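Local coordinates for protein malate synthase (PDB 3OYZ) that catalyses the magnesium-dependent Claisen condensation of acetyl-CoA with glyoxylate and the hydrolysis of malyl-CoA to malate in the glyoxylate cycle, at residues A[122-127]-A[153-158]. Residues are numbered along the deposited sequence; the frame is centred on the assembly and turned at random.
Sequences PEVGGI and MSVIIE. With MG (magnesium ion), chain D; PYR (pyruvic acid), chain C.
At the magnesium site of this TIM barrel, E123 lies against the metal ligand E158. The loop 122-127 leaves strand 118-121 and leads to helix 127-143. The next barrel strand, 152-157, ends just before E158. E158 OE2 binds the magnesium ion at 2.1 Å. Pyruvate completes a chelate through O and O3, and two waters and D192 are the other ligands. The second oxygen, E158 OE1, takes the backbone N-H of E123 on its anti lone pair (N to OE1 2.9 Å, bent at 140°). Water 3, itself on the metal, lies 2.7 Å from E158 OE1 and can donate to it, though it has other acceptors in reach. The metal on OE2 and the E123 N-H on OE1 hold the carboxylate in its rotation.

The E123 chain bends at chi2 (-76°), which folds its carboxylate over that of E158. The two planes stack 27° apart, with E123 OE1 and E158 OE1 4.1 Å from each other. A salt bridge from E123 OE2 to R89 probably offsets the like charges. With an alanine here, R89 would probably lose the carboxylate it pairs with, and the E158 carboxylate the group stacked over it.

Apolar contacts join the loop to strand 152-157. P122 CA sits on I156 CG1 at 3.8 Å. V124 crosses V155 at about a right angle, its CG2 3.9 Å from V155 CB, and W130 of helix 127-143 touches both valines. Water 2 ties the backbones together, donating to V124 O and I156 O and accepting from E158 N. Water 1 bridges the glutamates, giving one proton to E123 OE2 and the other to E158 O, each at 2.7 Å.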
ATOM      1  N   PRO A 122      -5.576  -3.050  23.072  1.00 30.46           N
ATOM      2  CA  PRO A 122      -4.547  -3.585  22.248  1.00 29.60           C
ATOM      3  C   PRO A 122      -5.030  -4.894  21.591  1.00 29.62           C
ATOM      4  O   PRO A 122      -6.009  -5.491  21.981  1.00 31.49           O
ATOM      5  CB  PRO A 122      -3.462  -3.918  23.271  1.00 30.16           C
ATOM      6  CG  PRO A 122      -4.303  -4.508  24.420  1.00 29.98           C
ATOM      7  CD  PRO A 122      -5.389  -3.440  24.495  1.00 29.84           C
ATOM      8  N   GLU A 123      -4.294  -5.345  20.604  1.00 29.99           N
ATOM      9  CA  GLU A 123      -4.385  -6.675  19.998  1.00 29.82           C
ATOM     10  C   GLU A 123      -5.778  -7.012  19.373  1.00 29.00           C
ATOM     11  O   GLU A 123      -6.144  -8.188  19.401  1.00 30.62           O
ATOM     12  CB  GLU A 123      -3.974  -7.745  21.038  1.00 29.61           C
ATOM     13  CG  GLU A 123      -2.522  -7.684  21.490  1.00 32.27           C
ATOM     14  CD  GLU A 123      -1.595  -8.248  20.447  1.00 41.32           C
ATOM     15  OE1 GLU A 123      -0.412  -8.344  20.756  1.00 39.38           O
ATOM     16  OE2 GLU A 123      -1.964  -8.524  19.279  1.00 41.23           O
ATOM     17  N   VAL A 124      -6.545  -6.021  18.922  1.00 28.58           N
ATOM     18  CA  VAL A 124      -7.881  -6.261  18.376  1.00 30.77           C
ATOM     19  C   VAL A 124      -7.672  -7.081  17.052  1.00 28.03           C
ATOM     20  O   VAL A 124      -6.559  -7.120  16.496  1.00 28.39           O
ATOM     21  CB  VAL A 124      -8.659  -4.948  18.211  1.00 29.85           C
ATOM     22  CG1 VAL A 124      -8.971  -4.245  19.610  1.00 32.82           C
ATOM     23  CG2 VAL A 124      -7.943  -3.996  17.239  1.00 29.47           C
ATOM     24  N   GLY A 125      -8.703  -7.779  16.605  1.00 30.34           N
ATOM     25  CA  GLY A 125      -8.635  -8.598  15.382  1.00 31.45           C
ATOM     26  C   GLY A 125      -9.581  -7.996  14.359  1.00 31.11           C
ATOM     27  O   GLY A 125      -9.505  -6.779  14.137  1.00 28.49           O
ATOM     28  N   GLY A 126     -10.482  -8.812  13.785  1.00 30.58           N
ATOM     29  CA  GLY A 126     -11.492  -8.301  12.825  1.00 29.26           C
ATOM     30  C   GLY A 126     -12.573  -7.496  13.506  1.00 31.14           C
ATOM     31  O   GLY A 126     -12.618  -7.411  14.762  1.00 29.16           O
ATOM     32  N   ILE A 127     -13.463  -6.905  12.709  1.00 29.17           N
ATOM     33  CA  ILE A 127     -14.428  -5.984  13.301  1.00 27.47           C
ATOM     34  C   ILE A 127     -15.329  -6.659  14.347  1.00 29.15           C
ATOM     35  O   ILE A 127     -15.761  -6.015  15.313  1.00 28.66           O
ATOM     36  CB  ILE A 127     -15.222  -5.306  12.149  1.00 29.82           C
ATOM     37  CG1 ILE A 127     -15.982  -4.096  12.737  1.00 32.21           C
ATOM     38  CG2 ILE A 127     -16.223  -6.339  11.500  1.00 27.10           C
ATOM     39  CD1 ILE A 127     -14.922  -2.946  12.954  1.00 33.89           C
ATOM     40  N   MET A 153     -13.136   4.828  22.887  1.00 31.23           N
ATOM     41  CA  MET A 153     -12.300   3.645  22.710  1.00 29.73           C
ATOM     42  C   MET A 153     -11.240   3.948  21.661  1.00 29.74           C
ATOM     43  O   MET A 153     -11.560   4.426  20.569  1.00 31.20           O
ATOM     44  CB  MET A 153     -13.179   2.481  22.182  1.00 31.11           C
ATOM     45  CG  MET A 153     -12.423   1.106  21.939  1.00 29.79           C
ATOM     46  SD  MET A 153     -13.790  -0.041  21.395  1.00 37.68           S
ATOM     47  CE  MET A 153     -12.912  -1.100  20.251  1.00 34.46           C
ATOM     48  N   SER A 154     -10.009   3.524  21.894  1.00 27.91           N
ATOM     49  CA  SER A 154      -8.957   3.706  20.913  1.00 29.13           C
ATOM     50  C   SER A 154      -8.449   2.299  20.720  1.00 31.30           C
ATOM     51  O   SER A 154      -8.455   1.517  21.700  1.00 31.14           O
ATOM     52  CB  SER A 154      -7.828   4.658  21.388  1.00 27.41           C
ATOM     53  OG  SER A 154      -8.416   5.964  21.401  1.00 30.07           O
ATOM     54  N   VAL A 155      -7.959   1.954  19.523  1.00 29.74           N
ATOM     55  CA  VAL A 155      -7.490   0.587  19.399  1.00 28.24           C
ATOM     56  C   VAL A 155      -6.076   0.632  18.889  1.00 28.50           C
ATOM     57  O   VAL A 155      -5.687   1.502  18.109  1.00 31.11           O
ATOM     58  CB  VAL A 155      -8.340  -0.309  18.442  1.00 28.14           C
ATOM     59  CG1 VAL A 155      -9.779  -0.321  18.927  1.00 28.33           C
ATOM     60  CG2 VAL A 155      -8.359   0.351  17.022  1.00 30.21           C
ATOM     61  N   ILE A 156      -5.285  -0.380  19.235  1.00 29.24           N
ATOM     62  CA  ILE A 156      -3.982  -0.527  18.641  1.00 28.51           C
ATOM     63  C   ILE A 156      -4.081  -1.503  17.424  1.00 29.91           C
ATOM     64  O   ILE A 156      -4.608  -2.594  17.598  1.00 29.04           O
ATOM     65  CB  ILE A 156      -3.026  -1.248  19.617  1.00 29.47           C
ATOM     66  CG1 ILE A 156      -2.838  -0.467  20.945  1.00 27.79           C
ATOM     67  CG2 ILE A 156      -1.614  -1.248  18.950  1.00 28.15           C
ATOM     68  CD1 ILE A 156      -2.622   0.987  20.836  1.00 31.88           C
ATOM     69  N   ILE A 157      -3.655  -1.099  16.225  1.00 29.69           N
ATOM     70  CA  ILE A 157      -3.705  -1.899  14.967  1.00 27.85           C
ATOM     71  C   ILE A 157      -2.388  -2.619  14.966  1.00 28.19           C
ATOM     72  O   ILE A 157      -1.339  -2.014  14.680  1.00 31.02           O
ATOM     73  CB  ILE A 157      -3.769  -0.967  13.686  1.00 26.49           C
ATOM     74  CG1 ILE A 157      -4.993   0.012  13.811  1.00 28.11           C
ATOM     75  CG2 ILE A 157      -3.895  -1.881  12.417  1.00 29.85           C
ATOM     76  CD1 ILE A 157      -6.390  -0.664  14.079  1.00 27.66           C
ATOM     77  N   GLU A 158      -2.399  -3.890  15.361  1.00 28.54           N
ATOM     78  CA  GLU A 158      -1.128  -4.587  15.442  1.00 30.13           C
ATOM     79  C   GLU A 158      -1.295  -6.020  15.013  1.00 31.26           C
ATOM     80  O   GLU A 158      -0.572  -6.923  15.477  1.00 30.94           O
ATOM     81  CB  GLU A 158      -0.527  -4.517  16.868  1.00 32.57           C
ATOM     82  CG  GLU A 158      -1.388  -5.057  17.967  1.00 32.45           C
ATOM     83  CD  GLU A 158      -0.820  -4.527  19.330  1.00 36.77           C
ATOM     84  OE1 GLU A 158      -1.589  -4.410  20.276  1.00 31.96           O
ATOM     85  OE2 GLU A 158       0.335  -4.093  19.396  1.00 34.80           O
TER
HETATM   86 MG    MG D 500       1.689  -4.363  21.033  1.00 32.11          MG
HETATM   87  C   PYR C 435       3.349  -2.568  19.768  1.00 38.18           C
HETATM   88  O   PYR C 435       3.012  -3.801  19.765  1.00 39.37           O
HETATM   89  OXT PYR C 435       4.059  -2.033  18.841  1.00 34.51           O
HETATM   90  CA  PYR C 435       2.786  -1.770  20.765  1.00 48.55           C
HETATM   91  O3  PYR C 435       1.960  -2.287  21.630  1.00 46.92           O
HETATM   92  CB  PYR C 435       3.060  -0.312  20.793  1.00 49.87           C
HETATM   93  O   HOH W   1      -0.433  -9.092  17.110  1.00 36.46           O
HETATM   94  O   HOH W   2      -4.509  -5.225  16.624  1.00 29.94           O
HETATM   95  O   HOH W   3       0.158  -4.379  22.315  1.00 42.29           O
HETATM   96  O   HOH W   4       2.899  -4.332  23.069  1.00 45.25           O